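PDB 4QVU: uncharacterized protein, which is of unknown function but adopts a HIT-like fold, binds zinc, and may be related to UDP-glucose:hexose-1-phosphate uridylyltransferases. Local coordinates for residues G44-L49 against I86-K91. Sequence-based numbering, arbitrary orientation.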
ATOM      1  N   GLY A  44      41.413  15.174  -7.079  1.00 90.93           N
ATOM      2  CA  GLY A  44      41.798  14.586  -8.354  1.00 92.17           C
ATOM      3  C   GLY A  44      40.799  14.986  -9.423  1.00 96.36           C
ATOM      4  O   GLY A  44      40.683  16.171  -9.744  1.00 96.79           O
ATOM      5  N   SER A  45      40.025  14.009  -9.929  1.00 91.66           N
ATOM      6  CA  SER A  45      39.003  14.238 -10.947  1.00 90.57           C
ATOM      7  C   SER A  45      37.617  14.481 -10.293  1.00 91.74           C
ATOM      8  O   SER A  45      36.683  14.898 -10.995  1.00 90.07           O
ATOM      9  CB  SER A  45      38.947  13.068 -11.926  1.00 94.92           C
ATOM     10  OG  SER A  45      38.743  11.824 -11.278  1.00104.40           O
ATOM     11  N   ILE A  46      37.490  14.238  -8.952  1.00 86.71           N
ATOM     12  CA  ILE A  46      36.255  14.493  -8.183  1.00 83.69           C
ATOM     13  C   ILE A  46      36.149  16.005  -7.963  1.00 88.43           C
ATOM     14  O   ILE A  46      37.051  16.573  -7.348  1.00 89.19           O
ATOM     15  CB  ILE A  46      36.159  13.725  -6.829  1.00 85.41           C
ATOM     16  CG1 ILE A  46      36.767  12.290  -6.795  1.00 86.35           C
ATOM     17  CG2 ILE A  46      34.786  13.824  -6.223  1.00 84.19           C
ATOM     18  CD1 ILE A  46      36.114  11.207  -7.510  1.00 91.87           C
ATOM     19  N   ILE A  47      35.095  16.661  -8.488  1.00 84.69           N
ATOM     20  CA  ILE A  47      34.909  18.118  -8.386  1.00 85.03           C
ATOM     21  C   ILE A  47      33.521  18.430  -7.811  1.00 85.75           C
ATOM     22  O   ILE A  47      32.520  17.945  -8.334  1.00 84.63           O
ATOM     23  CB  ILE A  47      35.109  18.806  -9.773  1.00 90.36           C
ATOM     24  CG1 ILE A  47      36.507  18.511 -10.371  1.00 93.55           C
ATOM     25  CG2 ILE A  47      34.862  20.324  -9.691  1.00 92.38           C
ATOM     26  CD1 ILE A  47      36.597  18.663 -11.923  1.00106.88           C
ATOM     27  N   TRP A  48      33.470  19.263  -6.763  1.00 81.00           N
ATOM     28  CA  TRP A  48      32.236  19.702  -6.123  1.00 78.87           C
ATOM     29  C   TRP A  48      31.967  21.149  -6.523  1.00 86.56           C
ATOM     30  O   TRP A  48      32.725  22.049  -6.157  1.00 87.37           O
ATOM     31  CB  TRP A  48      32.323  19.526  -4.599  1.00 76.33           C
ATOM     32  CG  TRP A  48      31.030  19.737  -3.860  1.00 75.34           C
ATOM     33  CD1 TRP A  48      29.767  19.454  -4.309  1.00 76.60           C
ATOM     34  CD2 TRP A  48      30.890  20.100  -2.478  1.00 74.76           C
ATOM     35  NE1 TRP A  48      28.848  19.694  -3.316  1.00 74.96           N
ATOM     36  CE2 TRP A  48      29.509  20.097  -2.182  1.00 77.25           C
ATOM     37  CE3 TRP A  48      31.801  20.445  -1.464  1.00 76.97           C
ATOM     38  CZ2 TRP A  48      29.017  20.433  -0.915  1.00 76.36           C
ATOM     39  CZ3 TRP A  48      31.313  20.811  -0.223  1.00 78.36           C
ATOM     40  CH2 TRP A  48      29.938  20.786   0.049  1.00 77.80           C
ATOM     41  N   LEU A  49      30.915  21.355  -7.330  1.00 85.23           N
ATOM     42  CA  LEU A  49      30.532  22.658  -7.876  1.00 87.27           C
ATOM     43  C   LEU A  49      29.235  23.199  -7.308  1.00 91.49           C
ATOM     44  O   LEU A  49      28.307  22.435  -7.072  1.00 88.38           O
ATOM     45  CB  LEU A  49      30.346  22.551  -9.408  1.00 88.24           C
ATOM     46  CG  LEU A  49      31.554  22.288 -10.299  1.00 95.06           C
ATOM     47  CD1 LEU A  49      31.125  22.234 -11.752  1.00 96.24           C
ATOM     48  CD2 LEU A  49      32.613  23.382 -10.146  1.00 98.95           C
ATOM     49  N   ILE A  86      33.040   7.829  -2.761  1.00 77.63           N
ATOM     50  CA  ILE A  86      32.059   7.696  -1.686  1.00 75.98           C
ATOM     51  C   ILE A  86      32.588   8.431  -0.435  1.00 80.03           C
ATOM     52  O   ILE A  86      31.810   9.141   0.196  1.00 79.07           O
ATOM     53  CB  ILE A  86      31.695   6.203  -1.422  1.00 78.95           C
ATOM     54  CG1 ILE A  86      30.908   5.607  -2.633  1.00 78.17           C
ATOM     55  CG2 ILE A  86      30.929   5.973  -0.096  1.00 78.45           C
ATOM     56  CD1 ILE A  86      29.548   6.300  -3.044  1.00 79.83           C
ATOM     57  N   ARG A  87      33.897   8.351  -0.136  1.00 77.76           N
ATOM     58  CA  ARG A  87      34.474   9.065   1.005  1.00 77.76           C
ATOM     59  C   ARG A  87      34.324  10.588   0.844  1.00 80.15           C
ATOM     60  O   ARG A  87      33.875  11.239   1.782  1.00 79.68           O
ATOM     61  CB  ARG A  87      35.938   8.689   1.221  1.00 79.68           C
ATOM     62  CG  ARG A  87      36.071   7.428   2.048  1.00 91.04           C
ATOM     63  CD  ARG A  87      37.502   6.989   2.235  1.00106.46           C
ATOM     64  NE  ARG A  87      37.584   5.919   3.225  1.00120.46           N
ATOM     65  CZ  ARG A  87      38.709   5.328   3.604  1.00142.90           C
ATOM     66  NH1 ARG A  87      39.870   5.683   3.065  1.00134.12           N
ATOM     67  NH2 ARG A  87      38.684   4.367   4.519  1.00134.07           N
ATOM     68  N   PHE A  88      34.626  11.141  -0.340  1.00 76.86           N
ATOM     69  CA  PHE A  88      34.488  12.571  -0.631  1.00 77.39           C
ATOM     70  C   PHE A  88      33.017  13.025  -0.486  1.00 80.98           C
ATOM     71  O   PHE A  88      32.750  13.989   0.232  1.00 81.13           O
ATOM     72  CB  PHE A  88      35.002  12.865  -2.055  1.00 79.98           C
ATOM     73  CG  PHE A  88      35.058  14.315  -2.477  1.00 82.09           C
ATOM     74  CD1 PHE A  88      36.208  15.073  -2.271  1.00 86.79           C
ATOM     75  CD2 PHE A  88      33.984  14.909  -3.132  1.00 82.65           C
ATOM     76  CE1 PHE A  88      36.273  16.404  -2.696  1.00 88.09           C
ATOM     77  CE2 PHE A  88      34.051  16.238  -3.561  1.00 86.04           C
ATOM     78  CZ  PHE A  88      35.193  16.977  -3.338  1.00 86.06           C
ATOM     79  N   SER A  89      32.078  12.303  -1.142  1.00 76.86           N
ATOM     80  CA  SER A  89      30.635  12.580  -1.167  1.00 75.82           C
ATOM     81  C   SER A  89      30.016  12.601   0.229  1.00 79.23           C
ATOM     82  O   SER A  89      29.384  13.597   0.567  1.00 79.54           O
ATOM     83  CB  SER A  89      29.905  11.546  -2.017  1.00 79.50           C
ATOM     84  OG  SER A  89      30.349  11.611  -3.362  1.00 93.30           O
ATOM     85  N   ILE A  90      30.185  11.511   1.019  1.00 74.51           N
ATOM     86  CA  ILE A  90      29.668  11.365   2.382  1.00 73.76           C
ATOM     87  C   ILE A  90      30.240  12.474   3.289  1.00 79.98           C
ATOM     88  O   ILE A  90      29.467  13.087   4.025  1.00 80.64           O
ATOM     89  CB  ILE A  90      29.991   9.944   2.951  1.00 76.89           C
ATOM     90  CG1 ILE A  90      29.312   8.797   2.151  1.00 75.11           C
ATOM     91  CG2 ILE A  90      29.730   9.821   4.474  1.00 77.63           C
ATOM     92  CD1 ILE A  90      27.912   8.618   2.335  1.00 79.81           C
ATOM     93  N   LYS A  91      31.580  12.725   3.236  1.00 77.42           N
ATOM     94  CA  LYS A  91      32.274  13.741   4.049  1.00 78.04           C
ATOM     95  C   LYS A  91      31.668  15.135   3.835  1.00 79.73           C
ATOM     96  O   LYS A  91      31.349  15.804   4.813  1.00 79.97           O
ATOM     97  CB  LYS A  91      33.793  13.778   3.736  1.00 82.32           C
ATOM     98  CG  LYS A  91      34.592  14.786   4.584  1.00 93.63           C
ATOM     99  CD  LYS A  91      36.119  14.790   4.363  1.00103.76           C
ATOM    100  CE  LYS A  91      36.638  15.650   3.227  1.00111.05           C
ATOM    101  NZ  LYS A  91      36.450  15.026   1.891  1.00117.63           N
TER
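Ile-46 and Trp-48 lie on strand 46-50 and look toward Phe-88 on helix 79-97, which lies over this end of the antiparallel sheet of the HIT-like fold. The closest pair of CA atoms is Ile-46 CA and Phe-88 CA, 8.0 Å apart; farther along, Trp-48 CA stands 8.8 Å from Ser-89 CA. That leaves room for one layer of side chains between strand and helix. Ile-47, between the two inward residues, turns to the other side of the sheet, as strand alternation requires.

Phe-88 carries the helix side of the contact alone. With CG anti to the backbone N (chi1 -174°), its ring reaches across to the strand between Ile-46 and Trp-48. The Ile-46 branch methyl CG2 sits over one face in a CH-pi contact, 3.8 Å from the Phe-88 ring centroid and 28° off the ring normal. It is displaced toward the rim, above CD2 and CE2, while the CG1-CD1 arm of Ile-46 leads away from the ring; the Ile-46 side chain also touches His-81 and Leu-85 of the helix. Trp-48 contributes its CB, at the ring edge and near its plane; its indole swings off toward His-92, whose ring also meets Phe-88 edge-to-face. Trp-48 NE1 is hydrogen-bonded to Thr-62 OG1, tying the indole to the neighbouring strand 59-65. Leu-64 of that strand and Ala-41 of strand 39-43 also touch Phe-88, so the ring packs on three adjacent strands. No hydrogen bond joins the two segments; at the ring edge, Trp-48 CB lies 3.9 Å from Phe-88 CE2 and 4.0 Å from Phe-88 CZ.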